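Local coordinates for putative Phosphoglycerate mutase (Plasmodium falciparum, PDB 3EOZ), which probably acts as a serine/threonine protein phosphatase of the Pgam5 type, within the BPG-dependent phosphoglycerate mutase family, at residues Y161-A166 against T185-D190. Residues are numbered along the deposited sequence; the frame is centred on the assembly and turned at random.
Sequences YFLCRA and TWLVLD. With PO4 (phosphate ion), chain D.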
ATOM      1  N   TYR B 161     -12.379  -6.939   4.401  1.00 37.49           N
ATOM      2  CA  TYR B 161     -13.633  -6.187   4.297  1.00 36.63           C
ATOM      3  C   TYR B 161     -13.698  -5.145   5.422  1.00 35.92           C
ATOM      4  O   TYR B 161     -13.857  -3.969   5.159  1.00 35.94           O
ATOM      5  CB  TYR B 161     -14.848  -7.124   4.348  1.00 36.44           C
ATOM      6  CG  TYR B 161     -16.196  -6.417   4.354  1.00 37.44           C
ATOM      7  CD1 TYR B 161     -16.731  -5.910   5.524  1.00 38.19           C
ATOM      8  CD2 TYR B 161     -16.960  -6.295   3.180  1.00 38.65           C
ATOM      9  CE1 TYR B 161     -17.964  -5.266   5.537  1.00 39.55           C
ATOM     10  CE2 TYR B 161     -18.190  -5.650   3.181  1.00 38.15           C
ATOM     11  CZ  TYR B 161     -18.688  -5.140   4.364  1.00 40.12           C
ATOM     12  OH  TYR B 161     -19.908  -4.496   4.385  1.00 42.19           O
ATOM     13  N   PHE B 162     -13.536  -5.573   6.670  1.00 34.79           N
ATOM     14  CA  PHE B 162     -13.564  -4.645   7.803  1.00 33.98           C
ATOM     15  C   PHE B 162     -12.644  -3.453   7.621  1.00 33.39           C
ATOM     16  O   PHE B 162     -13.049  -2.316   7.820  1.00 32.86           O
ATOM     17  CB  PHE B 162     -13.185  -5.356   9.123  1.00 33.85           C
ATOM     18  CG  PHE B 162     -14.236  -6.323   9.648  1.00 33.48           C
ATOM     19  CD1 PHE B 162     -15.538  -6.360   9.127  1.00 33.28           C
ATOM     20  CD2 PHE B 162     -13.918  -7.198  10.674  1.00 33.58           C
ATOM     21  CE1 PHE B 162     -16.483  -7.242   9.629  1.00 33.10           C
ATOM     22  CE2 PHE B 162     -14.869  -8.086  11.184  1.00 33.13           C
ATOM     23  CZ  PHE B 162     -16.148  -8.105  10.659  1.00 32.84           C
ATOM     24  N   LEU B 163     -11.399  -3.711   7.258  1.00 33.60           N
ATOM     25  CA  LEU B 163     -10.392  -2.648   7.252  1.00 33.64           C
ATOM     26  C   LEU B 163     -10.505  -1.779   6.016  1.00 33.70           C
ATOM     27  O   LEU B 163     -10.342  -0.561   6.102  1.00 33.69           O
ATOM     28  CB  LEU B 163      -8.985  -3.224   7.396  1.00 33.53           C
ATOM     29  CG  LEU B 163      -8.675  -3.823   8.774  1.00 33.65           C
ATOM     30  CD1 LEU B 163      -7.261  -4.394   8.805  1.00 32.19           C
ATOM     31  CD2 LEU B 163      -8.821  -2.791   9.852  1.00 33.21           C
ATOM     32  N   CYS B 164     -10.795  -2.382   4.866  1.00 33.82           N
ATOM     33  CA  CYS B 164     -11.054  -1.564   3.669  1.00 34.35           C
ATOM     34  C   CYS B 164     -12.170  -0.568   3.967  1.00 34.42           C
ATOM     35  O   CYS B 164     -12.089   0.624   3.622  1.00 33.88           O
ATOM     36  CB  CYS B 164     -11.421  -2.422   2.441  1.00 33.78           C
ATOM     37  SG  CYS B 164     -10.008  -3.254   1.687  1.00 34.46           S
ATOM     38  N   ARG B 165     -13.201  -1.070   4.636  1.00 34.86           N
ATOM     39  CA  ARG B 165     -14.364  -0.264   4.957  1.00 35.54           C
ATOM     40  C   ARG B 165     -14.068   0.741   6.095  1.00 35.60           C
ATOM     41  O   ARG B 165     -14.283   1.940   5.932  1.00 35.99           O
ATOM     42  CB  ARG B 165     -15.531  -1.183   5.283  1.00 35.68           C
ATOM     43  CG  ARG B 165     -16.766  -0.443   5.629  1.00 37.64           C
ATOM     44  CD  ARG B 165     -17.997  -1.342   5.669  1.00 38.80           C
ATOM     45  NE  ARG B 165     -19.141  -0.544   6.122  1.00 39.36           N
ATOM     46  CZ  ARG B 165     -20.366  -1.013   6.302  1.00 39.57           C
ATOM     47  NH1 ARG B 165     -20.635  -2.292   6.074  1.00 40.75           N
ATOM     48  NH2 ARG B 165     -21.314  -0.202   6.740  1.00 40.64           N
ATOM     49  N   ALA B 166     -13.517   0.278   7.213  1.00 34.95           N
ATOM     50  CA  ALA B 166     -13.276   1.177   8.357  1.00 34.31           C
ATOM     51  C   ALA B 166     -12.256   2.266   8.047  1.00 33.83           C
ATOM     52  O   ALA B 166     -12.381   3.407   8.507  1.00 33.24           O
ATOM     53  CB  ALA B 166     -12.829   0.366   9.622  1.00 33.79           C
ATOM     54  N   THR B 185      -4.454  -6.504  14.691  1.00 40.97           N
ATOM     55  CA  THR B 185      -4.730  -5.166  14.260  1.00 41.66           C
ATOM     56  C   THR B 185      -5.631  -4.555  15.281  1.00 41.87           C
ATOM     57  O   THR B 185      -6.689  -5.029  15.503  1.00 42.26           O
ATOM     58  CB  THR B 185      -5.430  -5.163  12.945  1.00 41.78           C
ATOM     59  OG1 THR B 185      -4.653  -5.879  12.017  1.00 43.47           O
ATOM     60  CG2 THR B 185      -5.555  -3.813  12.442  1.00 41.37           C
ATOM     61  N   TRP B 186      -5.202  -3.479  15.891  1.00 42.26           N
ATOM     62  CA  TRP B 186      -5.903  -2.902  17.001  1.00 43.14           C
ATOM     63  C   TRP B 186      -6.232  -1.453  16.720  1.00 43.13           C
ATOM     64  O   TRP B 186      -5.370  -0.649  16.635  1.00 43.13           O
ATOM     65  CB  TRP B 186      -5.000  -3.045  18.213  1.00 43.21           C
ATOM     66  CG  TRP B 186      -5.454  -2.457  19.453  1.00 44.90           C
ATOM     67  CD1 TRP B 186      -6.475  -1.629  19.622  1.00 46.16           C
ATOM     68  CD2 TRP B 186      -4.864  -2.623  20.730  1.00 47.81           C
ATOM     69  NE1 TRP B 186      -6.583  -1.263  20.913  1.00 46.11           N
ATOM     70  CE2 TRP B 186      -5.599  -1.870  21.622  1.00 47.30           C
ATOM     71  CE3 TRP B 186      -3.786  -3.352  21.205  1.00 50.94           C
ATOM     72  CZ2 TRP B 186      -5.306  -1.819  22.958  1.00 49.60           C
ATOM     73  CZ3 TRP B 186      -3.499  -3.298  22.525  1.00 52.00           C
ATOM     74  CH2 TRP B 186      -4.252  -2.537  23.391  1.00 51.32           C
ATOM     75  N   LEU B 187      -7.496  -1.119  16.583  1.00 43.59           N
ATOM     76  CA  LEU B 187      -7.855   0.246  16.302  1.00 44.38           C
ATOM     77  C   LEU B 187      -8.372   1.010  17.482  1.00 45.44           C
ATOM     78  O   LEU B 187      -8.963   0.451  18.335  1.00 45.65           O
ATOM     79  CB  LEU B 187      -8.916   0.286  15.243  1.00 20.00           C
ATOM     80  CG  LEU B 187      -8.529  -0.345  13.943  1.00 20.00           C
ATOM     81  CD1 LEU B 187      -8.525  -1.807  14.142  1.00 20.00           C
ATOM     82  CD2 LEU B 187      -9.489   0.048  12.888  1.00 20.00           C
ATOM     83  N   VAL B 188      -8.162   2.313  17.490  1.00 46.67           N
ATOM     84  CA  VAL B 188      -8.844   3.223  18.378  1.00 47.67           C
ATOM     85  C   VAL B 188      -9.367   4.419  17.617  1.00 49.47           C
ATOM     86  O   VAL B 188      -8.610   5.043  16.946  1.00 48.84           O
ATOM     87  CB  VAL B 188      -7.908   3.776  19.411  1.00 20.00           C
ATOM     88  CG1 VAL B 188      -8.660   4.505  20.395  1.00 20.00           C
ATOM     89  CG2 VAL B 188      -7.120   2.716  20.048  1.00 20.00           C
ATOM     90  N   LEU B 189     -10.652   4.738  17.747  1.00 52.06           N
ATOM     91  CA  LEU B 189     -11.280   5.941  17.177  1.00 54.26           C
ATOM     92  C   LEU B 189     -11.939   6.642  18.338  1.00 55.59           C
ATOM     93  O   LEU B 189     -11.791   6.153  19.428  1.00 56.97           O
ATOM     94  CB  LEU B 189     -12.315   5.563  16.134  1.00 20.00           C
ATOM     95  CG  LEU B 189     -12.264   4.098  15.741  1.00 20.00           C
ATOM     96  CD1 LEU B 189     -12.917   3.780  14.438  1.00 20.00           C
ATOM     97  CD2 LEU B 189     -10.865   3.665  15.725  1.00 20.00           C
ATOM     98  N   ASP B 190     -12.684   7.743  18.193  1.00 56.89           N
ATOM     99  CA  ASP B 190     -12.835   8.641  17.052  1.00 57.44           C
ATOM    100  C   ASP B 190     -12.624  10.081  17.544  1.00 57.88           C
ATOM    101  O   ASP B 190     -11.690  10.774  17.162  1.00 58.18           O
ATOM    102  CB  ASP B 190     -14.250   8.558  16.465  1.00 58.50           C
TER
HETATM  103  P   PO4 D 215     -18.673   3.113   7.329  1.00 74.29           P
HETATM  104  O1  PO4 D 215     -18.483   4.464   6.669  1.00 75.67           O
HETATM  105  O2  PO4 D 215     -17.715   2.981   8.501  1.00 71.17           O
HETATM  106  O3  PO4 D 215     -20.091   3.025   7.828  1.00 74.99           O
HETATM  107  O4  PO4 D 215     -18.487   2.039   6.279  1.00 73.20           O
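Thr185 meets the helix first: its methyl CG2 faces CD1 of Leu163, tip to tip, at 4.1 Å. CG2 is anti to the backbone N and is the branch that packs on Leu163, while OG1 takes the other position (chi1 -56°) and hydrogen-bonds to the hydroxyl of Tyr180. Two residues on, Leu187 points the same way, and its CD2 comes within 4.2 Å of Leu163 CD2. That branch of Leu163 lies between Thr185 CG2 and Leu187 CD2, whereas Leu163 CD1 meets Thr185 alone of the two. This is loose, purely apolar packing, buried, with 134 Å² of surface shared.

The Arg165 side chain is extended from CG to NE, and Arg165 NE donates a nearly straight bond of 2.7 Å to O4 of a phosphate ion, probably from the crystallisation liquor, which Tyr135 also holds. Arg165 NH1 reaches Tyr161 OH at 2.9 Å in a more bent bond (132°) and has a second partner in Asn132, which should fix the guanidinium's rotation.

In this histidine phosphatase fold, helix 156-166 thus packs on one face of the mixed sheet, where strand 182-189 runs antiparallel between strands 22-28 and 196-203. Leu26 and Leu197 continue the apolar layer, and helix 114-139 flanks the helix through Ile131 and Tyr135.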